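ApaG protein (Pseudomonas aeruginosa, PDB 3NRF) is of unknown function but is probably exported by way of a signal peptide, and folds as an all-beta domain. Local coordinates at residues B[33-38]-B[78-83]; B[48-53]-B[97-102]; B[60-65]-B[84-89]. All coordinates share one frame; numbering follows the deposited sequence.

Three of the antiparallel strand pairs of one twisted sheet are described. Following the chain from the N terminus, strand 24-37 waits for strand 79-88, and interaction 1 closes that loop by pairing 33-38 with 78-83. Before this happens the chain has laid down 48-53 and 60-65. Interaction 3 pairs 60-65 with 84-89, the continuation of the strand used in interaction 1, so these two contacts cross. Interaction 2 closes last, when 97-102 returns to 48-53; it encloses interaction 3 and crosses interaction 1. Ala52 and Phe60 join interactions 2 and 3 through the backbone, while Leu35 and Leu50 pack interactions 1 and 2 together.

Interaction 1: B[33-38]-B[78-83]; sequences VRLVNA and ASVEGD
Arg34 and Glu81 meet across an antiparallel strand pair, 24-37 with 79-88, inside the main sheet of this all-beta domain. The arginine grips side-on: Arg34 NE (2.8 Å) and Arg34 NH2 (2.9 Å) both converge on a single carboxylate oxygen, Glu81 OE1. That oxygen lies close to the guanidinium plane, whereas the two nitrogens reach it from one face of the carboxylate, NE on the anti side and NH2 on the syn side. Both bonds are bent, and the two flat groups are turned 28° against each other. A kink at chi3 (-57°) in an otherwise extended arginine chain carries NE round to the glutamate. Glu81 was modelled in two conformers, so this salt bridge may be held only part of the time.

On the same face as the salt bridge, Val36 CG2 rests 3.6 Å from Ser79 OG, another side chain with two conformers. The other face is apolar: Leu35 CB packs 4.0 Å from Val80 CG2, and Val33 lies opposite Gly82, which adds no side chain there. Beneath the side chains, Val33 with Gly82 and Leu35 with Val80 are hydrogen-bonded pairs that alternate with the non-hydrogen-bonded pairs Arg34 with Glu81 and Val36 with Ser79. Next to the second of these, Ser79 CA makes a CA-H...O contact of 3.1 Å with Leu35 O.

Strand 7-21 flanks 33-37 on its other edge, through backbone bonds of Arg34 with Phe10 and Val36 with Met8. Leu74 touches both Leu35 and Val80, and Asn37 ND2 donates to the carbonyls of Leu74 and Ser41. Near the end of the strand, Asn37 N donates to Ala78 O in a nearly straight bond, 2.9 Å long with an N-H...O angle of 173°.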
loop_
_atom_site.group_PDB
_atom_site.type_symbol
_atom_site.label_atom_id
_atom_site.label_comp_id
_atom_site.label_asym_id
_atom_site.label_seq_id
_atom_site.Cartn_x
_atom_site.Cartn_y
_atom_site.Cartn_z
ATOM N N VAL B 33 17.883 2.155 1.605
ATOM C CA VAL B 33 18.623 3.303 2.053
ATOM C C VAL B 33 19.914 3.456 1.240
ATOM O O VAL B 33 20.620 2.465 1.010
ATOM C CB VAL B 33 19.008 3.148 3.563
ATOM C CG1 VAL B 33 19.791 4.345 4.054
ATOM C CG2 VAL B 33 17.757 2.921 4.421
ATOM N N ARG B 34 20.254 4.688 0.890
ATOM C CA ARG B 34 21.530 4.999 0.231
ATOM C C ARG B 34 22.230 6.060 1.063
ATOM O O ARG B 34 21.635 7.087 1.381
ATOM C CB ARG B 34 21.348 5.529 -1.191
ATOM C CG ARG B 34 22.707 5.814 -1.866
ATOM C CD ARG B 34 22.581 6.247 -3.311
ATOM N NE ARG B 34 21.856 5.260 -4.108
ATOM C CZ ARG B 34 21.598 5.411 -5.414
ATOM N NH1 ARG B 34 21.966 6.522 -6.028
ATOM N NH2 ARG B 34 20.934 4.475 -6.084
ATOM N N LEU B 35 23.481 5.822 1.428
ATOM C CA LEU B 35 24.261 6.804 2.150
ATOM C C LEU B 35 25.226 7.391 1.141
ATOM O O LEU B 35 25.897 6.621 0.450
ATOM C CB LEU B 35 25.053 6.158 3.278
ATOM C CG LEU B 35 24.211 5.336 4.243
ATOM C CD1 LEU B 35 25.159 4.707 5.247
ATOM C CD2 LEU B 35 23.126 6.209 4.936
ATOM N N VAL B 36 25.267 8.730 1.062
ATOM C CA VAL B 36 26.113 9.460 0.127
ATOM C C VAL B 36 27.001 10.461 0.878
ATOM O O VAL B 36 26.490 11.389 1.507
ATOM C CB VAL B 36 25.275 10.251 -0.934
ATOM C CG1 VAL B 36 26.202 11.000 -1.920
ATOM C CG2 VAL B 36 24.323 9.314 -1.692
ATOM N N ASN B 37 28.328 10.275 0.816
ATOM C CA ASN B 37 29.265 11.196 1.473
ATOM C C ASN B 37 29.486 12.361 0.553
ATOM O O ASN B 37 30.263 12.260 -0.407
ATOM C CB ASN B 37 30.602 10.524 1.866
ATOM C CG ASN B 37 31.614 11.502 2.526
ATOM O OD1 ASN B 37 31.360 12.691 2.651
ATOM N ND2 ASN B 37 32.766 10.983 2.932
ATOM N N ALA B 38 28.800 13.472 0.839
ATOM C CA ALA B 38 28.889 14.690 0.024
ATOM C C ALA B 38 30.160 15.511 0.277
ATOM O O ALA B 38 30.551 16.331 -0.557
ATOM C CB ALA B 38 27.651 15.561 0.271
ATOM N N ALA B 78 31.671 9.089 -2.226
ATOM C CA ALA B 78 31.197 7.725 -2.382
ATOM C C ALA B 78 29.836 7.469 -1.778
ATOM O O ALA B 78 29.398 8.155 -0.814
ATOM C CB ALA B 78 32.206 6.726 -1.784
ATOM N N SER B 79 29.189 6.417 -2.300
ATOM C CA SER B 79 27.858 5.978 -1.889
ATOM C C SER B 79 27.822 4.475 -1.626
ATOM O O SER B 79 28.561 3.717 -2.291
ATOM C CB SER B 79 26.856 6.254 -3.022
ATOM O OG SER B 79 26.892 7.604 -3.462
ATOM N N VAL B 80 26.976 4.056 -0.689
ATOM C CA VAL B 80 26.691 2.683 -0.409
ATOM C C VAL B 80 25.161 2.609 -0.290
ATOM O O VAL B 80 24.484 3.601 0.018
ATOM C CB VAL B 80 27.428 2.134 0.846
ATOM C CG1 VAL B 80 28.966 2.184 0.653
ATOM C CG2 VAL B 80 27.018 2.898 2.112
ATOM N N GLU B 81 24.607 1.430 -0.478
ATOM C CA GLU B 81 23.174 1.261 -0.448
ATOM C C GLU B 81 22.793 -0.147 -0.072
ATOM O O GLU B 81 23.550 -1.104 -0.284
ATOM C CB GLU B 81 22.583 1.661 -1.800
ATOM C CG GLU B 81 21.142 1.284 -2.048
ATOM C CD GLU B 81 20.670 1.610 -3.459
ATOM O OE1 GLU B 81 20.494 2.815 -3.802
ATOM O OE2 GLU B 81 20.432 0.630 -4.217
ATOM N N GLY B 82 21.632 -0.278 0.558
ATOM C CA GLY B 82 21.089 -1.572 0.965
ATOM C C GLY B 82 19.753 -1.420 1.666
ATOM O O GLY B 82 19.221 -0.328 1.782
ATOM N N ASP B 83 19.211 -2.520 2.139
ATOM C CA ASP B 83 17.957 -2.522 2.900
ATOM C C ASP B 83 18.173 -2.483 4.394
ATOM O O ASP B 83 19.183 -2.966 4.908
ATOM C CB ASP B 83 17.153 -3.750 2.549
ATOM C CG ASP B 83 16.821 -3.773 1.063
ATOM O OD1 ASP B 83 16.144 -2.833 0.605
ATOM O OD2 ASP B 83 17.267 -4.693 0.355
#

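Interaction 2: B[48-53]-B[97-102]; sequences SCLVAQ and SLVRLS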
loop_
_atom_site.group_PDB
_atom_site.type_symbol
_atom_site.label_atom_id
_atom_site.label_comp_id
_atom_site.label_asym_id
_atom_site.label_seq_id
_atom_site.Cartn_x
_atom_site.Cartn_y
_atom_site.Cartn_z
ATOM N N SER B 48 28.076 5.546 14.717
ATOM C CA SER B 48 26.771 5.951 14.192
ATOM C C SER B 48 25.872 4.748 13.836
ATOM O O SER B 48 26.333 3.623 13.630
ATOM C CB SER B 48 26.949 6.760 12.913
ATOM O OG SER B 48 27.737 7.922 13.122
ATOM N N CYS B 49 24.573 5.003 13.754
ATOM C CA CYS B 49 23.598 3.973 13.371
ATOM C C CYS B 49 22.440 4.642 12.665
ATOM O O CYS B 49 22.223 5.848 12.843
ATOM C CB CYS B 49 23.026 3.222 14.591
ATOM S SG CYS B 49 22.442 4.330 15.959
ATOM N N LEU B 50 21.745 3.854 11.846
ATOM C CA LEU B 50 20.527 4.292 11.196
ATOM C C LEU B 50 19.341 4.176 12.160
ATOM O O LEU B 50 19.158 3.163 12.883
ATOM C CB LEU B 50 20.240 3.462 9.930
ATOM C CG LEU B 50 21.208 3.711 8.790
ATOM C CD1 LEU B 50 20.981 2.638 7.674
ATOM C CD2 LEU B 50 21.115 5.107 8.238
ATOM N N VAL B 51 18.567 5.246 12.169
ATOM C CA VAL B 51 17.328 5.271 12.934
ATOM C C VAL B 51 16.168 5.763 12.106
ATOM O O VAL B 51 16.312 6.645 11.285
ATOM C CB VAL B 51 17.450 6.105 14.213
ATOM C CG1 VAL B 51 18.406 5.433 15.141
ATOM C CG2 VAL B 51 17.876 7.521 13.906
ATOM N N ALA B 52 15.023 5.141 12.311
ATOM C CA ALA B 52 13.786 5.564 11.667
ATOM C C ALA B 52 13.021 6.362 12.699
ATOM O O ALA B 52 13.021 6.009 13.887
ATOM C CB ALA B 52 12.975 4.361 11.141
ATOM N N GLN B 53 12.281 7.373 12.259
ATOM C CA GLN B 53 11.624 8.275 13.165
ATOM C C GLN B 53 10.274 8.725 12.600
ATOM O O GLN B 53 10.136 8.890 11.372
ATOM C CB GLN B 53 12.544 9.480 13.345
ATOM C CG GLN B 53 12.200 10.363 14.511
ATOM C CD GLN B 53 13.175 11.519 14.671
ATOM O OE1 GLN B 53 13.645 12.101 13.693
ATOM N NE2 GLN B 53 13.498 11.829 15.911
ATOM N N SER B 97 8.690 8.005 8.949
ATOM C CA SER B 97 8.672 8.796 7.730
ATOM C C SER B 97 10.013 9.473 7.473
ATOM O O SER B 97 10.147 10.336 6.625
ATOM C CB SER B 97 7.564 9.831 7.813
ATOM O OG SER B 97 7.723 10.739 8.899
ATOM N N LEU B 98 11.017 9.065 8.224
ATOM C CA LEU B 98 12.368 9.626 8.124
ATOM C C LEU B 98 13.364 8.576 8.548
ATOM O O LEU B 98 13.121 7.885 9.544
ATOM C CB LEU B 98 12.499 10.856 9.018
ATOM C CG LEU B 98 13.812 11.608 8.942
ATOM C CD1 LEU B 98 14.061 12.166 7.530
ATOM C CD2 LEU B 98 13.775 12.718 9.989
ATOM N N VAL B 99 14.428 8.409 7.777
ATOM C CA VAL B 99 15.592 7.614 8.143
ATOM C C VAL B 99 16.749 8.614 8.246
ATOM O O VAL B 99 17.033 9.432 7.345
ATOM C CB VAL B 99 15.905 6.466 7.175
ATOM C CG1 VAL B 99 17.095 5.699 7.653
ATOM C CG2 VAL B 99 14.677 5.551 7.099
ATOM N N ARG B 100 17.434 8.557 9.368
ATOM C CA ARG B 100 18.552 9.446 9.603
ATOM C C ARG B 100 19.662 8.742 10.375
ATOM O O ARG B 100 19.516 7.588 10.835
ATOM C CB ARG B 100 18.091 10.760 10.294
ATOM C CG ARG B 100 17.237 10.649 11.559
ATOM C CD ARG B 100 16.884 12.064 12.116
ATOM N NE ARG B 100 18.071 12.774 12.570
ATOM C CZ ARG B 100 18.154 14.076 12.879
ATOM N NH1 ARG B 100 17.104 14.899 12.762
ATOM N NH2 ARG B 100 19.322 14.558 13.286
ATOM N N LEU B 101 20.782 9.430 10.485
ATOM C CA LEU B 101 21.906 8.914 11.245
ATOM C C LEU B 101 21.822 9.483 12.681
ATOM O O LEU B 101 21.292 10.580 12.903
ATOM C CB LEU B 101 23.203 9.293 10.596
ATOM C CG LEU B 101 23.616 8.500 9.357
ATOM C CD1 LEU B 101 24.800 9.216 8.728
ATOM C CD2 LEU B 101 24.002 7.042 9.682
ATOM N N SER B 102 22.307 8.686 13.639
ATOM C CA SER B 102 22.328 9.051 15.052
ATOM C C SER B 102 23.591 8.449 15.647
ATOM O O SER B 102 24.135 7.459 15.132
ATOM C CB SER B 102 21.144 8.446 15.795
ATOM O OG SER B 102 21.234 8.755 17.196
HETATM O O HOH W 1 14.740 14.629 13.289
#
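Cys49 and Ser102 exchange two backbone bonds, Cys49 N to Ser102 O and Ser102 N to Cys49 O, both 2.9 Å, at one end of an antiparallel strand pair. Val51 and Arg100 form the next such pair, with straighter bonds. At the far end lies a classic beta bulge: Ser97 and Leu98 both face Gln53, whose carbonyl O accepts a good bond from Ser97 N at 3.0 Å and only a weak one from Leu98 N, while Gln53 N donates to Leu98 O.

Gln53 and Arg100 each have two conformers. In those described, the extended Gln53 chain (chi1 -165°) brings OE1 to 3.6 Å from Arg100 CD and a water donates to OE1 at 2.8 Å, but this approach and the water's link to Arg100 NH1 are tentative. Arg100 NH2 here makes a salt bridge to Asp23 of the second subunit, whose Arg27 holds Ser97 OG. Cys49 SG closes a disulfide with Cys105, and Ser102 OG is bonded to Arg104 N.

On the other face Leu50 CD2 touches Leu101 CD2 at 3.8 Å. Leu101 and Val99 lean on strand 7-21, Leu50 on strand 24-37, and strand 59-65 continues the sheet beyond 49-53.

Interaction 3: B[60-65]-B[84-89]; sequences FRLDTV and AIFASE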
loop_
_atom_site.group_PDB
_atom_site.type_symbol
_atom_site.label_atom_id
_atom_site.label_comp_id
_atom_site.label_asym_id
_atom_site.label_seq_id
_atom_site.Cartn_x
_atom_site.Cartn_y
_atom_site.Cartn_z
ATOM N N PHE B 60 12.550 4.244 16.128
ATOM C CA PHE B 60 12.318 2.820 15.963
ATOM C C PHE B 60 13.636 2.093 15.798
ATOM O O PHE B 60 14.515 2.517 15.009
ATOM C CB PHE B 60 11.360 2.569 14.790
ATOM C CG PHE B 60 10.090 3.326 14.930
ATOM C CD1 PHE B 60 9.087 2.898 15.816
ATOM C CD2 PHE B 60 9.880 4.503 14.236
ATOM C CE1 PHE B 60 7.967 3.643 16.036
ATOM C CE2 PHE B 60 8.708 5.248 14.461
ATOM C CZ PHE B 60 7.753 4.777 15.341
ATOM N N ARG B 61 13.708 0.966 16.510
ATOM C CA ARG B 61 14.917 0.164 16.485
ATOM C C ARG B 61 15.114 -0.566 15.154
ATOM O O ARG B 61 14.141 -0.971 14.470
ATOM C CB ARG B 61 14.995 -0.833 17.646
ATOM C CG ARG B 61 14.052 -1.972 17.544
ATOM C CD ARG B 61 14.239 -3.064 18.658
ATOM N NE ARG B 61 13.254 -4.091 18.350
ATOM C CZ ARG B 61 13.465 -5.137 17.556
ATOM N NH1 ARG B 61 14.671 -5.390 17.055
ATOM N NH2 ARG B 61 12.461 -5.959 17.283
ATOM N N LEU B 62 16.377 -0.693 14.815
ATOM C CA LEU B 62 16.842 -1.349 13.618
ATOM C C LEU B 62 16.908 -2.825 13.944
ATOM O O LEU B 62 17.701 -3.236 14.793
ATOM C CB LEU B 62 18.216 -0.805 13.198
ATOM C CG LEU B 62 18.894 -1.386 11.983
ATOM C CD1 LEU B 62 17.999 -1.153 10.745
ATOM C CD2 LEU B 62 20.298 -0.846 11.724
ATOM N N ASP B 63 16.050 -3.615 13.292
ATOM C CA ASP B 63 16.004 -5.054 13.506
ATOM C C ASP B 63 17.061 -5.816 12.709
ATOM O O ASP B 63 17.770 -6.681 13.282
ATOM C CB ASP B 63 14.599 -5.587 13.220
ATOM C CG ASP B 63 14.439 -7.039 13.680
ATOM O OD1 ASP B 63 14.511 -7.302 14.900
ATOM O OD2 ASP B 63 14.211 -7.910 12.832
ATOM N N THR B 64 17.184 -5.543 11.397
ATOM C CA THR B 64 18.223 -6.145 10.560
ATOM C C THR B 64 18.659 -5.100 9.526
ATOM O O THR B 64 17.896 -4.145 9.220
ATOM C CB THR B 64 17.782 -7.434 9.834
ATOM O OG1 THR B 64 16.651 -7.152 9.032
ATOM C CG2 THR B 64 17.421 -8.563 10.843
ATOM N N VAL B 65 19.855 -5.299 8.990
ATOM C CA VAL B 65 20.399 -4.386 8.006
ATOM C C VAL B 65 21.399 -5.100 7.091
ATOM O O VAL B 65 22.163 -5.998 7.524
ATOM C CB VAL B 65 21.086 -3.174 8.727
ATOM C CG1 VAL B 65 22.360 -3.631 9.453
ATOM C CG2 VAL B 65 21.403 -2.063 7.752
ATOM N N ALA B 84 17.223 -1.859 5.079
ATOM C CA ALA B 84 17.249 -1.724 6.532
ATOM C C ALA B 84 15.832 -1.949 7.017
ATOM O O ALA B 84 14.867 -1.429 6.397
ATOM C CB ALA B 84 17.731 -0.331 6.926
ATOM N N ILE B 85 15.649 -2.743 8.061
ATOM C CA ILE B 85 14.305 -3.036 8.548
ATOM C C ILE B 85 14.168 -2.606 10.005
ATOM O O ILE B 85 14.979 -3.038 10.844
ATOM C CB ILE B 85 13.939 -4.554 8.428
ATOM C CG1 ILE B 85 14.025 -5.023 6.992
ATOM C CG2 ILE B 85 12.556 -4.793 8.922
ATOM C CD1 ILE B 85 13.691 -6.533 6.831
ATOM N N PHE B 86 13.178 -1.777 10.286
ATOM C CA PHE B 86 12.896 -1.242 11.597
ATOM C C PHE B 86 11.662 -1.863 12.183
ATOM O O PHE B 86 10.795 -2.372 11.454
ATOM C CB PHE B 86 12.793 0.297 11.576
ATOM C CG PHE B 86 14.021 0.984 11.010
ATOM C CD1 PHE B 86 14.144 1.173 9.641
ATOM C CD2 PHE B 86 15.083 1.399 11.837
ATOM C CE1 PHE B 86 15.253 1.775 9.094
ATOM C CE2 PHE B 86 16.206 2.004 11.274
ATOM C CZ PHE B 86 16.276 2.199 9.902
ATOM N N ALA B 87 11.520 -1.753 13.495
ATOM C CA ALA B 87 10.428 -2.434 14.216
ATOM C C ALA B 87 9.799 -1.632 15.340
ATOM O O ALA B 87 10.393 -0.713 15.912
ATOM C CB ALA B 87 10.983 -3.757 14.831
ATOM N N SER B 88 8.563 -1.980 15.619
ATOM C CA SER B 88 7.798 -1.502 16.773
ATOM C C SER B 88 6.898 -2.626 17.240
ATOM O O SER B 88 6.559 -3.502 16.445
ATOM C CB SER B 88 6.959 -0.273 16.470
ATOM O OG SER B 88 6.027 -0.478 15.421
ATOM N N GLU B 89 6.491 -2.615 18.510
ATOM C CA GLU B 89 5.619 -3.696 18.992
ATOM C C GLU B 89 4.238 -3.578 18.414
ATOM O O GLU B 89 3.598 -4.614 18.136
ATOM C CB GLU B 89 5.461 -3.638 20.508
ATOM C CG GLU B 89 6.792 -3.804 21.185
ATOM C CD GLU B 89 7.464 -2.475 21.544
ATOM O OE1 GLU B 89 7.355 -1.464 20.806
ATOM O OE2 GLU B 89 8.083 -2.418 22.652
HETATM O O HOH W 2 11.237 0.179 18.262
#
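Leu62 lays its CD1 methyl over one face of the Phe86 ring, a CH-pi contact with CD1 4.0 Å from the ring centroid and 22° off the normal. With CG anti to the backbone N (chi1 179°), the leucine reaches across to the partner strand, where the same methyl also meets Ala84 CB at 3.9 Å. Val65 CG2 comes within 4.1 Å of Ala84 CB, which is thus touched by both side chains. The CE2 corner of the Phe86 ring extends on to the backbone of Leu50, Val51 and Ala52 in strand 49-53.

The antiparallel strands 59-65 and 79-88 are out of step here by one residue. Asp63 and Thr64 both face Ile85 in a classic beta bulge: Asp63 N donates to Ile85 O at 2.7 Å, in the carbonyl plane, whereas the bond from Thr64 N is weak. Within the bulge Thr64 lies alongside Ile85, pointing the same way, its OG1 3.7 Å from Ile85 CD1.

Ala87 CB lies over one face of the Arg61 guanidinium, 3.5 Å from its plane and offset toward the rim. Arg61 NH1 binds Asp63 OD1 at 2.9 Å on the anti lone pair, which helps fix the rotation of the flat group, and Phe26 of strand 24-37 adds a cation-pi contact. At the far end the Phe60 ring presents its edge to Ala87 O, touches Ser88 CB and tucks against Ala92, Val93 and Ala96.

A water accepts from Arg61 N and donates to Ala87 O at 2.7 Å, bridging the strands where these two atoms do not bond directly. Phe86 and Ala84 belong to the buried side of the sheet, whereas the Arg61-Asp63 pair, on the more exposed face, is probably screened by solvent and may serve mainly to keep the guanidinium turned with a face to Ala87.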